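Local coordinates for protein GH26A (Muricauda sp. MAR_2010_75, PDB 6Q75) that probably hydrolyses glycosidic bonds of a beta-mannan or related polysaccharide, at residues H40-K45 / K320-D325; V105-H110 / V168-R173; V158-L163 / H209-L214; V217-G222 / I246-V251; G254-K259 / G276-L281. One frame throughout, in Å; residues are numbered along the deposited sequence.

Contact 1: residues H40-K45 / K320-D325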
# COMPACT_ATOMS: atom_id res chain seq x y z
N HIS A 40 -14.44 6.51 4.26
CA HIS A 40 -14.73 7.84 4.81
C HIS A 40 -15.68 7.79 5.98
O HIS A 40 -15.68 8.72 6.80
CB HIS A 40 -15.30 8.75 3.73
CG HIS A 40 -14.25 9.46 2.94
ND1 HIS A 40 -13.62 8.88 1.85
CD2 HIS A 40 -13.70 10.68 3.09
CE1 HIS A 40 -12.74 9.73 1.36
NE2 HIS A 40 -12.77 10.83 2.09
N SER A 41 -16.49 6.74 6.10
CA SER A 41 -17.49 6.65 7.15
C SER A 41 -16.97 6.00 8.44
O SER A 41 -17.73 5.90 9.41
CB SER A 41 -18.71 5.86 6.67
OG SER A 41 -18.47 4.47 6.84
N LEU A 42 -15.71 5.56 8.47
CA LEU A 42 -15.26 4.73 9.60
C LEU A 42 -15.29 5.51 10.91
O LEU A 42 -15.64 4.95 11.95
CB LEU A 42 -13.87 4.17 9.34
CG LEU A 42 -13.79 3.11 8.23
CD1 LEU A 42 -12.33 2.81 7.79
CD2 LEU A 42 -14.53 1.85 8.66
N ASP A 43 -14.93 6.79 10.87
CA ASP A 43 -15.07 7.73 11.99
C ASP A 43 -14.74 7.07 13.33
O ASP A 43 -15.59 6.93 14.21
CB ASP A 43 -16.48 8.33 12.02
N GLY A 44 -13.48 6.67 13.47
CA GLY A 44 -12.99 6.09 14.71
C GLY A 44 -12.78 4.59 14.66
O GLY A 44 -12.02 4.06 15.48
N LYS A 45 -13.41 3.90 13.72
CA LYS A 45 -13.23 2.46 13.60
C LYS A 45 -12.03 2.19 12.71
O LYS A 45 -11.65 3.04 11.90
CB LYS A 45 -14.48 1.81 13.02
CG LYS A 45 -15.72 2.02 13.90
CD LYS A 45 -16.72 0.90 13.76
CE LYS A 45 -17.77 0.98 14.87
NZ LYS A 45 -17.85 -0.30 15.64
N LYS A 320 -13.54 -0.99 18.38
CA LYS A 320 -13.46 -0.21 17.15
C LYS A 320 -12.79 -0.97 16.00
O LYS A 320 -12.76 -0.44 14.88
CB LYS A 320 -12.70 1.10 17.37
CG LYS A 320 -13.26 2.03 18.43
CD LYS A 320 -14.58 2.60 18.00
CE LYS A 320 -14.90 3.88 18.75
NZ LYS A 320 -14.77 3.70 20.22
N THR A 321 -12.28 -2.17 16.22
CA THR A 321 -11.60 -2.92 15.17
C THR A 321 -12.63 -3.71 14.38
O THR A 321 -13.47 -4.40 14.97
CB THR A 321 -10.56 -3.87 15.75
OG1 THR A 321 -9.56 -3.13 16.43
CG2 THR A 321 -9.89 -4.70 14.60
N ILE A 322 -12.53 -3.64 13.06
CA ILE A 322 -13.46 -4.31 12.15
C ILE A 322 -12.73 -5.47 11.49
O ILE A 322 -11.69 -5.27 10.84
CB ILE A 322 -14.00 -3.33 11.10
CG1 ILE A 322 -14.78 -2.20 11.80
CG2 ILE A 322 -14.82 -4.07 10.02
CD1 ILE A 322 -15.08 -1.02 10.91
N THR A 323 -13.27 -6.67 11.63
CA THR A 323 -12.78 -7.83 10.91
C THR A 323 -13.75 -8.18 9.77
O THR A 323 -14.80 -7.55 9.58
CB THR A 323 -12.54 -8.98 11.88
OG1 THR A 323 -13.73 -9.24 12.62
CG2 THR A 323 -11.43 -8.61 12.86
N LYS A 324 -13.36 -9.18 8.97
CA LYS A 324 -14.07 -9.41 7.71
C LYS A 324 -15.56 -9.62 7.94
O LYS A 324 -16.39 -9.07 7.21
CB LYS A 324 -13.47 -10.59 6.95
CG LYS A 324 -14.12 -10.83 5.56
CD LYS A 324 -13.40 -11.91 4.77
CE LYS A 324 -13.59 -13.29 5.37
NZ LYS A 324 -14.91 -13.88 5.11
N ASP A 325 -15.90 -10.40 8.97
CA ASP A 325 -17.29 -10.72 9.28
C ASP A 325 -18.11 -9.49 9.67
O ASP A 325 -19.34 -9.57 9.69
CB ASP A 325 -17.31 -11.74 10.43
CG ASP A 325 -16.56 -11.23 11.68
OD1 ASP A 325 -15.30 -11.16 11.67
OD2 ASP A 325 -17.22 -10.92 12.70
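Of the flat groups, the peptide units G44-K45 and K320-T321 meet, and no ring takes part. K320 CB meets G44 O obliquely at 3.6 Å, and the lysine chain climbs until CD lies over that oxygen. The peptide K320-T321 presents its oxygen to K45, and K320 O lies 3.2 Å from K45 CA in a CA-H...O contact. In the beta/alpha barrel of family 26, this joins the turn between helix 30-40 and strand 46-51 to the short C-terminal strand 321-322, which is hydrogen-bonded in parallel to strand 46-51. The turn is type I' from L42 to K45, closed by K45 N on L42 O. At G44, with phi 106°, any side chain would be jammed against the preceding carbonyl oxygen.

I322 supplies the apolar part. Its CD1 is wedged between L42 CD2, 3.7 Å away, and K45 CB, and the lysine chain crosses I322 at about a right angle. In L42, CG stands beside the backbone N (chi1 -69°), which brings CD2 to the isoleucine. The two ammonium groups, K45 NZ and K320 NZ, stay 6.8 Å apart, and the lysine side chains meet only loosely, K45 CG lying 4.3 Å from K320 CD.

Contact 2: residues V105-H110 / V168-R173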
# COMPACT_ATOMS: atom_id res chain seq x y z
N VAL A 105 -9.28 -5.64 -0.65
CA VAL A 105 -8.00 -6.05 -1.26
C VAL A 105 -7.05 -4.87 -1.33
O VAL A 105 -7.41 -3.80 -1.84
CB VAL A 105 -8.22 -6.62 -2.67
CG1 VAL A 105 -6.86 -6.76 -3.42
CG2 VAL A 105 -8.96 -7.92 -2.61
N THR A 106 -5.81 -5.06 -0.86
CA THR A 106 -4.76 -4.07 -1.08
C THR A 106 -3.56 -4.73 -1.76
O THR A 106 -3.22 -5.88 -1.47
CB THR A 106 -4.33 -3.35 0.24
OG1 THR A 106 -3.37 -2.34 -0.08
CG2 THR A 106 -3.75 -4.32 1.29
N LEU A 107 -2.95 -4.01 -2.71
CA LEU A 107 -1.80 -4.53 -3.45
C LEU A 107 -0.70 -3.48 -3.50
O LEU A 107 -0.98 -2.28 -3.64
CB LEU A 107 -2.21 -4.95 -4.88
CG LEU A 107 -3.22 -6.10 -4.89
CD1 LEU A 107 -3.76 -6.32 -6.32
CD2 LEU A 107 -2.61 -7.39 -4.33
N MET A 108 0.54 -3.93 -3.35
CA MET A 108 1.74 -3.10 -3.48
C MET A 108 2.64 -3.70 -4.57
O MET A 108 2.28 -4.68 -5.23
CB MET A 108 2.48 -3.01 -2.14
CG MET A 108 3.00 -4.36 -1.67
SD MET A 108 3.63 -4.32 0.03
CE MET A 108 4.89 -3.05 -0.10
N TRP A 109 3.83 -3.12 -4.71
CA TRP A 109 4.66 -3.46 -5.86
C TRP A 109 6.12 -3.12 -5.61
O TRP A 109 6.62 -2.10 -6.10
CB TRP A 109 4.15 -2.74 -7.11
CG TRP A 109 4.85 -3.11 -8.41
CD1 TRP A 109 5.46 -4.30 -8.73
CD2 TRP A 109 5.07 -2.24 -9.54
NE1 TRP A 109 5.99 -4.23 -10.02
CE2 TRP A 109 5.78 -2.97 -10.51
CE3 TRP A 109 4.70 -0.92 -9.82
CZ2 TRP A 109 6.14 -2.43 -11.77
CZ3 TRP A 109 5.07 -0.37 -11.06
CH2 TRP A 109 5.79 -1.13 -12.01
N HIS A 110 6.83 -3.94 -4.84
CA HIS A 110 8.28 -3.87 -4.91
C HIS A 110 8.70 -4.20 -6.35
O HIS A 110 8.18 -5.12 -6.98
CB HIS A 110 8.95 -4.85 -3.97
CG HIS A 110 8.85 -4.47 -2.52
ND1 HIS A 110 7.99 -5.09 -1.65
CD2 HIS A 110 9.54 -3.55 -1.79
CE1 HIS A 110 8.14 -4.58 -0.44
NE2 HIS A 110 9.08 -3.65 -0.50
N VAL A 168 -13.17 -5.81 -8.93
CA VAL A 168 -12.48 -5.74 -7.63
C VAL A 168 -11.86 -4.36 -7.50
O VAL A 168 -10.96 -4.02 -8.28
CB VAL A 168 -11.41 -6.84 -7.50
CG1 VAL A 168 -10.75 -6.82 -6.05
CG2 VAL A 168 -11.98 -8.22 -7.81
N PRO A 169 -12.26 -3.56 -6.50
CA PRO A 169 -11.54 -2.31 -6.23
C PRO A 169 -10.27 -2.62 -5.47
O PRO A 169 -10.25 -3.53 -4.63
CB PRO A 169 -12.53 -1.53 -5.34
CG PRO A 169 -13.20 -2.64 -4.54
CD PRO A 169 -13.24 -3.87 -5.45
N ILE A 170 -9.21 -1.85 -5.72
CA ILE A 170 -7.89 -2.16 -5.17
C ILE A 170 -7.37 -0.97 -4.37
O ILE A 170 -7.29 0.14 -4.88
CB ILE A 170 -6.89 -2.51 -6.29
CG1 ILE A 170 -7.47 -3.63 -7.18
CG2 ILE A 170 -5.48 -2.83 -5.72
CD1 ILE A 170 -7.61 -4.95 -6.50
N LEU A 171 -6.99 -1.20 -3.09
CA LEU A 171 -6.19 -0.20 -2.41
C LEU A 171 -4.76 -0.31 -2.93
O LEU A 171 -3.99 -1.18 -2.50
CB LEU A 171 -6.24 -0.41 -0.89
CG LEU A 171 -7.65 -0.25 -0.31
CD1 LEU A 171 -7.68 -0.77 1.15
CD2 LEU A 171 -8.12 1.21 -0.34
N TRP A 172 -4.40 0.55 -3.89
CA TRP A 172 -3.16 0.42 -4.66
C TRP A 172 -2.08 1.30 -4.04
O TRP A 172 -2.29 2.51 -3.90
CB TRP A 172 -3.47 0.82 -6.11
CG TRP A 172 -2.33 0.97 -7.04
CD1 TRP A 172 -2.02 2.08 -7.77
CD2 TRP A 172 -1.38 -0.03 -7.40
NE1 TRP A 172 -0.90 1.84 -8.55
CE2 TRP A 172 -0.50 0.55 -8.35
CE3 TRP A 172 -1.17 -1.37 -7.01
CZ2 TRP A 172 0.57 -0.15 -8.92
CZ3 TRP A 172 -0.09 -2.06 -7.55
CH2 TRP A 172 0.75 -1.45 -8.53
N ARG A 173 -0.95 0.70 -3.60
CA ARG A 173 0.09 1.42 -2.85
C ARG A 173 1.44 1.27 -3.57
O ARG A 173 2.29 0.47 -3.16
CB ARG A 173 0.16 0.95 -1.38
CG ARG A 173 -1.17 0.42 -0.81
CD ARG A 173 -1.08 0.28 0.72
NE ARG A 173 0.18 -0.35 1.13
CZ ARG A 173 0.41 -1.66 1.07
NH1 ARG A 173 1.59 -2.13 1.45
NH2 ARG A 173 -0.52 -2.49 0.60
O HOH W 1 -11.43 -4.78 -2.39
O HOH W 2 4.63 -0.65 -3.72
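R173 runs back across T106 and M108, and each part of its chain has a partner. CB and CG pass L107 O, and CG and CD both flank T106 OG1. The strained first torsion, chi1 -28°, between two staggered positions, and the bend at chi3 curl the chain over the neighbouring strand. NE turns the other way, to N219 OD1. The guanidinium then lies with M108 CB over one face. NH2 donates to T106 OG1 at 2.9 Å, almost in the guanidinium plane, while NH1 lies 3.3 Å from M108 SD. T106 OG1 donates its own hydrogen bond to L171 O at 2.8 Å. That oxygen also takes L107 N, the two donors coming from opposite faces of its carbonyl plane.

Strands 104-108 and 170-173 are parallel neighbours in the beta/alpha barrel; segments 105-108 and 170-173 cross at -22°. L171 N on V105 O and R173 N on L107 O (3.0 Å) continue the ladder. Waters bridge its two ends: one links V105 N to P169 O, the other W109 N to R173 O.

The other face is apolar. V105 CG1 lies 3.7 Å from I170 CD1, side by side, and L107 CD1 meets I170 CG2. W172 slants past the strand, its CH2 3.9 Å from W109 CB. A leucine in place of R173 would probably leave T106 OG1 without its donor and N219 OD1 without its partner, and take a positive charge from this site. On the guanidinium side, the M108 side chain comes within about 4 Å, nearest atoms, of a bound Tris, probably from the crystallisation liquor.

Contact 3: residues V158-L163 / H209-L214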
# COMPACT_ATOMS: atom_id res chain seq x y z
N VAL A 158 -1.53 -5.43 -16.70
CA VAL A 158 -2.38 -6.47 -17.29
C VAL A 158 -3.16 -7.20 -16.20
O VAL A 158 -4.29 -7.65 -16.43
CB VAL A 158 -1.53 -7.44 -18.13
CG1 VAL A 158 -0.99 -6.73 -19.35
CG2 VAL A 158 -0.41 -8.01 -17.32
N HIS A 159 -2.57 -7.33 -15.02
CA HIS A 159 -3.25 -8.01 -13.93
C HIS A 159 -4.24 -7.09 -13.23
O HIS A 159 -5.34 -7.51 -12.85
CB HIS A 159 -2.20 -8.58 -12.97
CG HIS A 159 -1.24 -9.51 -13.64
ND1 HIS A 159 -1.66 -10.65 -14.30
CD2 HIS A 159 0.10 -9.42 -13.87
CE1 HIS A 159 -0.61 -11.25 -14.85
NE2 HIS A 159 0.46 -10.51 -14.61
N LEU A 160 -3.89 -5.81 -13.08
CA LEU A 160 -4.88 -4.86 -12.56
C LEU A 160 -6.10 -4.79 -13.47
O LEU A 160 -7.24 -4.64 -12.98
CB LEU A 160 -4.24 -3.48 -12.41
CG LEU A 160 -3.11 -3.41 -11.37
CD1 LEU A 160 -2.44 -2.04 -11.37
CD2 LEU A 160 -3.59 -3.77 -9.94
N LYS A 161 -5.91 -4.97 -14.78
CA LYS A 161 -7.03 -4.91 -15.71
C LYS A 161 -7.90 -6.15 -15.58
O LYS A 161 -9.12 -6.07 -15.71
CB LYS A 161 -6.49 -4.82 -17.14
CG LYS A 161 -6.23 -3.43 -17.66
CD LYS A 161 -5.46 -3.54 -18.99
CE LYS A 161 -5.50 -2.27 -19.81
NZ LYS A 161 -4.72 -2.43 -21.09
N LYS A 162 -7.30 -7.30 -15.29
CA LYS A 162 -8.10 -8.49 -15.01
C LYS A 162 -8.92 -8.29 -13.73
O LYS A 162 -10.09 -8.70 -13.66
CB LYS A 162 -7.19 -9.71 -14.91
CG LYS A 162 -7.92 -11.00 -14.61
N LEU A 163 -8.34 -7.63 -12.73
CA LEU A 163 -9.09 -7.36 -11.50
C LEU A 163 -10.23 -6.37 -11.76
O LEU A 163 -11.31 -6.51 -11.18
CB LEU A 163 -8.12 -6.84 -10.44
CG LEU A 163 -7.20 -7.93 -9.88
CD1 LEU A 163 -5.99 -7.33 -9.19
CD2 LEU A 163 -7.96 -8.81 -8.90
N HIS A 209 -4.13 2.85 -19.60
CA HIS A 209 -4.74 1.55 -19.37
C HIS A 209 -6.19 1.64 -18.92
O HIS A 209 -6.84 0.59 -18.81
CB HIS A 209 -3.92 0.75 -18.34
CG HIS A 209 -2.62 0.24 -18.88
ND1 HIS A 209 -2.56 -0.63 -19.95
CD2 HIS A 209 -1.34 0.45 -18.49
CE1 HIS A 209 -1.29 -0.92 -20.20
NE2 HIS A 209 -0.54 -0.28 -19.33
N ARG A 210 -6.71 2.84 -18.68
CA ARG A 210 -8.12 3.02 -18.31
C ARG A 210 -8.48 2.16 -17.11
O ARG A 210 -9.52 1.51 -17.05
CB ARG A 210 -9.04 2.72 -19.49
CG ARG A 210 -8.67 3.46 -20.75
CD ARG A 210 -8.87 4.95 -20.58
N LEU A 211 -7.56 2.12 -16.15
CA LEU A 211 -7.79 1.44 -14.88
C LEU A 211 -8.53 2.40 -13.95
O LEU A 211 -7.97 3.41 -13.51
CB LEU A 211 -6.46 0.98 -14.29
CG LEU A 211 -5.91 -0.24 -14.99
CD1 LEU A 211 -4.44 -0.39 -14.71
CD2 LEU A 211 -6.67 -1.46 -14.49
N ASN A 212 -9.82 2.15 -13.77
CA ASN A 212 -10.68 2.96 -12.93
C ASN A 212 -11.03 2.31 -11.61
O ASN A 212 -11.86 2.86 -10.88
CB ASN A 212 -11.95 3.32 -13.70
CG ASN A 212 -11.64 4.12 -14.93
OD1 ASN A 212 -10.81 5.03 -14.87
ND2 ASN A 212 -12.26 3.78 -16.06
N ASN A 213 -10.50 1.14 -11.32
CA ASN A 213 -10.80 0.41 -10.10
C ASN A 213 -9.75 0.61 -9.02
O ASN A 213 -9.78 -0.10 -8.01
CB ASN A 213 -10.96 -1.08 -10.40
CG ASN A 213 -9.67 -1.68 -10.91
OD1 ASN A 213 -8.93 -1.02 -11.66
ND2 ASN A 213 -9.38 -2.91 -10.50
N LEU A 214 -8.82 1.55 -9.20
CA LEU A 214 -7.76 1.78 -8.22
C LEU A 214 -8.11 2.92 -7.27
O LEU A 214 -8.67 3.94 -7.68
CB LEU A 214 -6.44 2.08 -8.91
CG LEU A 214 -6.06 1.13 -10.06
CD1 LEU A 214 -4.76 1.55 -10.72
CD2 LEU A 214 -5.93 -0.29 -9.52
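K161, L160 and L211 have the most surface buried here, and K161 spans the longest distance. Its chain is extended beyond CG and lies across L211, with K161 CG 3.8 Å from L211 CD2, before running on to H209. There K161 CE passes 3.3 Å from H209 O, and NZ donates to H209 ND1 at 3.0 Å, tilted 16° from the imidazole plane. The opposite nitrogen of that ring, NE2, is bonded to D154, about two turns before K161 on helix 144-165. The imidazole is thus held at both nitrogens and its rotation is fixed.

In the beta/alpha barrel, helix 144-165 here packs against the turn that leads from helix 194-208 into strand 214-221. R210, with positive phi, ends helix 194-208 and lets L211 point back at helix 144-165.

L211 straddles L160. Its CD2 lies on the L160 backbone, 3.5 Å from L160 C, while CD1 is 3.9 Å from L160 CB. With CG anti to the carbonyl carbon (chi1 -76°), both methyls come against the helix. Farther along, L160 CD2 meets L214 CD2 at 4.2 Å, where the strand begins. N213 packs beside L163, its ND2 3.8 Å from L163 C, and gives its amide hydrogen to V168 O, beyond the helix end.

Contact 4: residues V217-G222 / I246-V251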
# COMPACT_ATOMS: atom_id res chain seq x y z
N VAL A 217 -3.21 4.97 -2.96
CA VAL A 217 -2.74 5.09 -1.59
C VAL A 217 -1.29 5.53 -1.66
O VAL A 217 -0.43 4.77 -2.11
CB VAL A 217 -2.87 3.79 -0.79
CG1 VAL A 217 -2.42 4.03 0.69
CG2 VAL A 217 -4.32 3.26 -0.85
N TRP A 218 -1.03 6.75 -1.18
CA TRP A 218 0.32 7.29 -1.08
C TRP A 218 0.85 6.86 0.28
O TRP A 218 0.37 7.34 1.30
CB TRP A 218 0.27 8.81 -1.22
CG TRP A 218 1.59 9.55 -1.13
CD1 TRP A 218 2.46 9.85 -2.16
CD2 TRP A 218 2.14 10.14 0.05
NE1 TRP A 218 3.53 10.58 -1.68
CE2 TRP A 218 3.36 10.76 -0.33
CE3 TRP A 218 1.74 10.19 1.39
CZ2 TRP A 218 4.17 11.43 0.59
CZ3 TRP A 218 2.55 10.85 2.30
CH2 TRP A 218 3.74 11.46 1.90
N ASN A 219 1.82 5.93 0.29
CA ASN A 219 2.21 5.19 1.50
C ASN A 219 3.68 5.53 1.80
O ASN A 219 4.58 4.99 1.17
CB ASN A 219 2.03 3.68 1.27
CG ASN A 219 2.06 2.84 2.56
OD1 ASN A 219 1.51 1.74 2.59
ND2 ASN A 219 2.70 3.35 3.63
N ALA A 220 3.90 6.39 2.80
CA ALA A 220 5.23 6.80 3.19
C ALA A 220 5.74 5.95 4.35
O ALA A 220 5.11 4.98 4.77
CB ALA A 220 5.23 8.29 3.56
N ASN A 221 6.92 6.31 4.86
CA ASN A 221 7.47 5.74 6.09
C ASN A 221 7.44 6.77 7.21
O ASN A 221 7.59 7.96 6.97
CB ASN A 221 8.93 5.30 5.87
CG ASN A 221 9.35 4.18 6.83
OD1 ASN A 221 9.16 3.01 6.52
ND2 ASN A 221 9.91 4.55 7.98
N GLY A 222 7.26 6.32 8.45
CA GLY A 222 7.48 7.23 9.55
C GLY A 222 8.84 7.91 9.46
O GLY A 222 9.86 7.24 9.22
N ILE A 246 -5.83 8.29 -0.54
CA ILE A 246 -5.63 7.95 0.87
C ILE A 246 -4.15 8.12 1.17
O ILE A 246 -3.31 7.76 0.34
CB ILE A 246 -6.09 6.50 1.13
CG1 ILE A 246 -7.58 6.36 0.83
CG2 ILE A 246 -5.78 6.08 2.61
CD1 ILE A 246 -8.17 5.10 1.34
N LEU A 247 -3.82 8.64 2.36
CA LEU A 247 -2.42 8.72 2.78
C LEU A 247 -2.14 7.67 3.84
O LEU A 247 -2.99 7.35 4.67
CB LEU A 247 -2.05 10.12 3.32
CG LEU A 247 -2.06 11.29 2.31
CD1 LEU A 247 -3.46 11.71 1.92
CD2 LEU A 247 -1.24 12.49 2.83
N ALA A 248 -0.97 7.05 3.76
CA ALA A 248 -0.67 5.97 4.67
C ALA A 248 0.78 6.07 5.09
O ALA A 248 1.60 6.72 4.43
CB ALA A 248 -0.92 4.59 4.04
N THR A 249 1.10 5.41 6.19
CA THR A 249 2.48 5.35 6.63
C THR A 249 2.75 3.99 7.25
O THR A 249 1.83 3.27 7.65
CB THR A 249 2.82 6.49 7.60
OG1 THR A 249 4.25 6.59 7.70
CG2 THR A 249 2.23 6.23 8.95
N ASP A 250 4.04 3.63 7.29
CA ASP A 250 4.51 2.36 7.81
C ASP A 250 5.15 2.61 9.17
O ASP A 250 6.03 3.47 9.28
CB ASP A 250 5.53 1.70 6.85
CG ASP A 250 4.88 1.29 5.52
OD1 ASP A 250 3.65 1.39 5.40
OD2 ASP A 250 5.59 0.86 4.61
N VAL A 251 4.70 1.87 10.18
CA VAL A 251 5.10 2.07 11.57
C VAL A 251 5.53 0.72 12.13
O VAL A 251 4.70 -0.17 12.35
CB VAL A 251 3.99 2.68 12.43
CG1 VAL A 251 4.46 2.73 13.92
CG2 VAL A 251 3.63 4.08 11.93
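The A248 methyl fits between two larger side chains of strand 214-221: V217 CG1 lies 3.7 Å from A248 CB on one side, and N219 CG 3.8 Å from it on the other. I246 CB sits by V217 CG2, so that this face carries V217, N219 and N221 against I246, A248 and D250. On the reverse face W218 and L247 cross obliquely, W218 CE3 4.0 Å from L247 CD2. The small A220 stands beside T249, whose OG1 is bonded to Y234. NE1 of W218 is hydrogen-bonded to F237 O.

Strands 214-221 and 246-251 are parallel in the beta/alpha barrel; segments 217-221 and 246-251 cross at -29°. Main-chain bonds run W218 N to I246 O, A248 N to W218 O, A220 N to A248 O, and finally G222 N to D250 O at 3.2 Å; D250 N to A220 O is weak.

N219, its CG anti to the backbone N (chi1 -165°), swings its amide over to D250. ND2 gives a hydrogen to OD1 of D250 at 2.8 Å, coming from above the carboxylate plane, with the two flat groups 78° apart. D250 OD2 lies close to the carboxylates of E177 and E277, in a pocket where a bound Tris molecule is about 5 Å from the D250 side chain. Because N219 donates to D250 through ND2 and accepts from R173 NE through OD1, its amide has one orientation only, linking arginine to aspartate through this buried face.

Contact 5: residues G254-K259 / G276-L281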
# COMPACT_ATOMS: atom_id res chain seq x y z
N GLY A 254 6.32 -0.48 17.13
CA GLY A 254 5.32 0.20 17.94
C GLY A 254 5.50 1.70 18.03
O GLY A 254 4.98 2.33 18.96
N ASP A 255 6.20 2.30 17.06
CA ASP A 255 6.58 3.71 17.14
C ASP A 255 5.44 4.64 16.68
O ASP A 255 5.60 5.45 15.76
CB ASP A 255 7.83 3.94 16.30
CG ASP A 255 8.40 5.34 16.46
OD1 ASP A 255 8.23 5.91 17.55
OD2 ASP A 255 8.99 5.87 15.48
N TYR A 256 4.30 4.54 17.37
CA TYR A 256 3.12 5.33 17.00
C TYR A 256 3.20 6.72 17.62
O TYR A 256 2.42 7.10 18.49
CB TYR A 256 1.85 4.59 17.41
CG TYR A 256 1.67 3.27 16.73
CD1 TYR A 256 1.21 3.20 15.41
CD2 TYR A 256 1.98 2.07 17.38
CE1 TYR A 256 1.06 1.98 14.77
CE2 TYR A 256 1.84 0.85 16.74
CZ TYR A 256 1.38 0.81 15.43
OH TYR A 256 1.22 -0.40 14.80
N GLU A 257 4.17 7.50 17.14
CA GLU A 257 4.39 8.84 17.66
C GLU A 257 3.21 9.74 17.35
O GLU A 257 2.73 9.75 16.21
CB GLU A 257 5.66 9.46 17.07
CG GLU A 257 6.91 8.72 17.40
CD GLU A 257 7.61 9.32 18.61
OE1 GLU A 257 7.07 10.26 19.23
OE2 GLU A 257 8.71 8.83 18.94
N GLN A 258 2.76 10.50 18.35
CA GLN A 258 1.64 11.42 18.14
C GLN A 258 2.00 12.52 17.14
O GLN A 258 1.16 12.91 16.32
CB GLN A 258 1.22 12.03 19.47
CG GLN A 258 -0.20 12.61 19.44
CD GLN A 258 -1.25 11.51 19.36
OE1 GLN A 258 -1.03 10.38 19.80
NE2 GLN A 258 -2.41 11.85 18.81
N LYS A 259 3.23 13.02 17.19
CA LYS A 259 3.66 14.06 16.26
C LYS A 259 3.63 13.57 14.82
O LYS A 259 3.23 14.32 13.92
CB LYS A 259 5.07 14.54 16.62
N GLY A 276 -0.21 1.73 6.65
CA GLY A 276 -0.02 0.88 5.50
C GLY A 276 0.71 -0.41 5.79
O GLY A 276 0.42 -1.44 5.16
N GLU A 277 1.68 -0.38 6.73
CA GLU A 277 2.33 -1.56 7.26
C GLU A 277 2.59 -1.32 8.72
O GLU A 277 2.94 -0.21 9.11
CB GLU A 277 3.70 -1.86 6.64
CG GLU A 277 3.70 -2.08 5.13
CD GLU A 277 5.08 -2.32 4.57
OE1 GLU A 277 6.00 -2.64 5.37
OE2 GLU A 277 5.23 -2.23 3.32
N VAL A 278 2.42 -2.36 9.52
CA VAL A 278 2.82 -2.31 10.93
C VAL A 278 3.48 -3.63 11.29
O VAL A 278 3.28 -4.66 10.65
CB VAL A 278 1.67 -2.04 11.92
CG1 VAL A 278 0.89 -0.79 11.52
CG2 VAL A 278 0.76 -3.26 12.07
N GLY A 279 4.28 -3.57 12.36
CA GLY A 279 4.81 -4.80 12.93
C GLY A 279 4.07 -5.05 14.23
O GLY A 279 3.05 -5.73 14.24
N GLN A 280 4.57 -4.48 15.32
CA GLN A 280 3.81 -4.44 16.56
C GLN A 280 2.48 -3.73 16.34
O GLN A 280 2.43 -2.64 15.78
CB GLN A 280 4.60 -3.67 17.64
CG GLN A 280 5.92 -4.30 18.00
CD GLN A 280 6.59 -3.54 19.14
OE1 GLN A 280 5.92 -2.80 19.88
NE2 GLN A 280 7.91 -3.72 19.29
N LEU A 281 1.40 -4.38 16.77
CA LEU A 281 0.06 -3.83 16.55
C LEU A 281 -0.15 -2.55 17.37
O LEU A 281 0.47 -2.39 18.43
CB LEU A 281 -1.00 -4.86 16.92
CG LEU A 281 -1.19 -5.97 15.90
CD1 LEU A 281 -1.92 -7.15 16.53
CD2 LEU A 281 -2.01 -5.41 14.75
O HOH W 3 4.73 -1.38 14.81
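Hydrogen bonding centres on Q280 O. Y256 OH donates to it at 2.7 Å, in the carbonyl plane and with a C=O...donor angle of 156°. A water donates to the same oxygen at 2.8 Å and accepts from G254 N, closing a second link between the loop and the segment just after the strand. The oxygen therefore has two donors.

Van der Waals contact comes at the tip of the same ring. V278 CG1 touches the hydroxyl oxygen, 3.3 Å from Y256 OH; the apolar part is the longer approach of CG1 to Y256 CZ, 4.3 Å, at the edge of the ring. The two side chains cross at about a right angle. A chi1 of -62°, with CG opposite the carbonyl carbon, points the ring toward the strand. A phenylalanine in place of Y256 would probably leave Q280 O with the water alone to hold it and loosen this end of the loop.

Packing of Q280 on G254 makes up the rest. The glutamine chain, extended beyond CG, lies alongside the glycine, Q280 CB being 3.7 Å from G254 N. A side chain at G254 would clash with Q280 OE1, and its positive phi also favours glycine. Inverse gamma turns centred on D255 and Y256 follow.

E257 is the N-cap of helix 258-268. The loop is the first connection of the beta-alpha-beta unit made by strand 246-251, helix 258-268 and strand 273-278. The tyrosine ties the start of that crossover to the segment just after strand 273-278, beside strand 293-299.

How the contacts relate
Contacts 2, 4 and 5 follow one another round a single parallel sheet, the barrel wall. Contact 2 pairs strands 104-108 and 170-173, the latter adjoins strand 214-221 of contact 4, and strand 246-251 adjoins 273-278 of contact 5. Centres of contacts 2 and 4 are about 13 Å apart, those of 4 and 5 about 11 Å; W172 O to V217 N and T249 O to G276 N join them. Contact 3, interleaved with contact 2 along the chain, packs helix 144-165 against its strands, about 31 Å from contact 5 between centres. Contact 1 spans nearly the whole chain, bringing both ends to strand 46-51. M108, D250 and E277 border a pocket holding the Tris, consistent with an active-site cleft.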